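Local structure of copper-containing nitrite reductase (6HBE) at residues C[211-216]-C[264-269]. The protein probably reduces nitrite to nitric oxide during denitrification, as a homotrimeric copper enzyme drawing its electrons from a cytochrome c. Residues are numbered along the deposited sequence; the frame is centred on the assembly and turned at random.
With CU (copper (II) ion), chain E.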
loop_
_atom_site.group_PDB
_atom_site.type_symbol
_atom_site.label_atom_id
_atom_site.label_comp_id
_atom_site.label_asym_id
_atom_site.label_seq_id
_atom_site.Cartn_x
_atom_site.Cartn_y
_atom_site.Cartn_z
ATOM N N LEU C 211 2.288 6.230 -3.093
ATOM C CA LEU C 211 2.531 4.934 -3.782
ATOM C C LEU C 211 3.900 4.865 -4.480
ATOM O O LEU C 211 4.448 5.894 -4.911
ATOM C CB LEU C 211 1.418 4.620 -4.761
ATOM C CG LEU C 211 0.033 4.707 -4.143
ATOM C CD1 LEU C 211 -1.019 4.579 -5.191
ATOM C CD2 LEU C 211 -0.170 3.701 -2.987
ATOM N N THR C 212 4.437 3.652 -4.553
ATOM C CA THR C 212 5.742 3.411 -5.196
ATOM C C THR C 212 5.472 3.147 -6.683
ATOM O O THR C 212 4.361 2.726 -7.056
ATOM C CB THR C 212 6.418 2.220 -4.470
ATOM O OG1 THR C 212 6.747 2.624 -3.121
ATOM C CG2 THR C 212 7.682 1.688 -5.188
ATOM N N SER C 213 6.481 3.390 -7.518
ATOM C CA SER C 213 6.433 3.222 -8.982
ATOM C C SER C 213 7.559 2.312 -9.433
ATOM O O SER C 213 8.636 2.316 -8.827
ATOM C CB SER C 213 6.563 4.581 -9.676
ATOM O OG SER C 213 6.442 4.487 -11.100
ATOM N N THR C 214 7.324 1.545 -10.497
ATOM C CA THR C 214 8.368 0.781 -11.183
ATOM C C THR C 214 8.251 1.120 -12.670
ATOM O O THR C 214 7.495 0.480 -13.413
ATOM C CB THR C 214 8.309 -0.760 -10.926
ATOM O OG1 THR C 214 6.957 -1.235 -11.024
ATOM C CG2 THR C 214 8.831 -1.079 -9.510
ATOM N N LEU C 215 9.014 2.120 -13.105
ATOM C CA LEU C 215 8.899 2.626 -14.493
ATOM C C LEU C 215 9.482 1.635 -15.494
ATOM O O LEU C 215 10.523 1.054 -15.231
ATOM C CB LEU C 215 9.566 3.987 -14.674
ATOM C CG LEU C 215 9.194 4.764 -15.943
ATOM C CD1 LEU C 215 7.756 5.226 -15.914
ATOM C CD2 LEU C 215 10.081 5.977 -16.114
ATOM N N HIS C 216 8.783 1.444 -16.613
ATOM C CA HIS C 216 9.091 0.385 -17.592
ATOM C C HIS C 216 8.770 0.883 -19.017
ATOM O O HIS C 216 7.831 1.673 -19.182
ATOM C CB HIS C 216 8.282 -0.879 -17.249
ATOM C CG HIS C 216 8.333 -1.961 -18.293
ATOM N ND1 HIS C 216 9.445 -2.760 -18.502
ATOM C CD2 HIS C 216 7.385 -2.403 -19.156
ATOM C CE1 HIS C 216 9.185 -3.633 -19.462
ATOM N NE2 HIS C 216 7.938 -3.439 -19.877
ATOM N N LEU C 264 5.230 3.297 -22.361
ATOM C CA LEU C 264 5.785 3.721 -21.064
ATOM C C LEU C 264 4.735 3.454 -19.981
ATOM O O LEU C 264 3.565 3.883 -20.104
ATOM C CB LEU C 264 6.101 5.218 -21.108
ATOM C CG LEU C 264 6.671 5.860 -19.850
ATOM C CD1 LEU C 264 8.119 5.389 -19.669
ATOM C CD2 LEU C 264 6.589 7.391 -19.905
ATOM N N VAL C 265 5.137 2.776 -18.911
ATOM C CA VAL C 265 4.158 2.317 -17.913
ATOM C C VAL C 265 4.865 2.085 -16.573
ATOM O O VAL C 265 6.114 1.829 -16.520
ATOM C CB VAL C 265 3.410 1.047 -18.435
ATOM C CG1 VAL C 265 4.326 -0.160 -18.491
ATOM C CG2 VAL C 265 2.133 0.736 -17.634
ATOM N N THR C 266 4.081 2.198 -15.499
ATOM C CA THR C 266 4.502 1.694 -14.186
ATOM C C THR C 266 4.044 0.250 -14.044
ATOM O O THR C 266 2.863 -0.088 -14.263
ATOM C CB THR C 266 3.997 2.524 -12.955
ATOM O OG1 THR C 266 4.295 1.794 -11.761
ATOM C CG2 THR C 266 2.484 2.794 -13.000
ATOM N N HIS C 267 4.943 -0.619 -13.603
ATOM C CA HIS C 267 4.591 -2.044 -13.449
ATOM C C HIS C 267 3.817 -2.350 -12.131
ATOM O O HIS C 267 3.504 -3.494 -11.859
ATOM C CB HIS C 267 5.805 -2.963 -13.669
ATOM C CG HIS C 267 5.585 -3.966 -14.769
ATOM N ND1 HIS C 267 4.872 -5.125 -14.589
ATOM C CD2 HIS C 267 5.933 -3.939 -16.085
ATOM C CE1 HIS C 267 4.819 -5.790 -15.733
ATOM N NE2 HIS C 267 5.448 -5.087 -16.657
ATOM N N VAL C 268 3.490 -1.305 -11.350
ATOM C CA VAL C 268 2.553 -1.407 -10.242
ATOM C C VAL C 268 1.165 -1.293 -10.913
ATOM O O VAL C 268 0.626 -0.156 -11.124
ATOM C CB VAL C 268 2.768 -0.307 -9.174
ATOM C CG1 VAL C 268 1.747 -0.451 -8.042
ATOM C CG2 VAL C 268 4.197 -0.377 -8.631
ATOM N N PHE C 269 0.634 -2.447 -11.306
ATOM C CA PHE C 269 -0.461 -2.467 -12.314
ATOM C C PHE C 269 -1.808 -1.970 -11.781
ATOM O O PHE C 269 -2.605 -1.498 -12.578
ATOM C CB PHE C 269 -0.589 -3.845 -12.994
ATOM C CG PHE C 269 0.298 -4.060 -14.211
ATOM C CD1 PHE C 269 1.114 -3.055 -14.759
ATOM C CD2 PHE C 269 0.303 -5.294 -14.825
ATOM C CE1 PHE C 269 1.911 -3.289 -15.880
ATOM C CE2 PHE C 269 1.081 -5.533 -15.962
ATOM C CZ PHE C 269 1.882 -4.537 -16.496
HETATM CU CU CU E . 5.677 -5.832 -18.566
HETATM O O HOH W 1 3.050 3.197 -9.572
HETATM O O HOH W 2 5.624 -5.137 -20.420
#
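The hydroxyl of Thr266 is gripped from three directions: Thr214 N donates to OG1 across the contact over 3.3 Å, Val268 N closes an ST turn on the same oxygen at 3.2 Å, and a water links it to the carbonyl O of Thr212. Both hydrogen bonds from the amides are rather long but nearly straight. The chi1 of 170° swings OG1 away from the Thr266 amide and beside the carbonyl carbon, placing the hydroxyl where strand 260-266 ends, within reach of the start of strand 213-217. A valine here would probably leave the amides of Thr214 and Val268 and the bridging water without their shared partner, freeing the turn after the strand to shift. His267 N donates to Thr214 O at 2.8 Å, and His216 and Val265 form an antiparallel hydrogen-bonded pair. Leu215 and Thr266, the neighbouring non-hydrogen-bonded pair, point to one face of the sheet; there Leu215 CD1 meets Leu264 CD1 at 3.8 Å. His216 and Val265 occupy the other face, with Val265 CG1 at the edge of the imidazole. These are two inner strands of one sheet of the second cupredoxin-type domain, and strand 260-266 runs out into a copper ligand. His267 binds the copper ion through NE2 at 2.1 Å, and His80 and His114 of the second subunit supply the other histidines, an arrangement characteristic of the type 2 copper site, where nitrite is reduced, set between subunits. The His267 ring turns its CD2 edge toward the face of His216 in a T-shaped pair, planes at 80°. His216 does not bind the metal; its NE2 hydrogen-bonds at 2.9 Å to the water on the copper, while Gln239 O holds ND1 and thereby helps fix the ring's rotation. Phe269 CZ lies 3.3 Å above one face of the His267 ring.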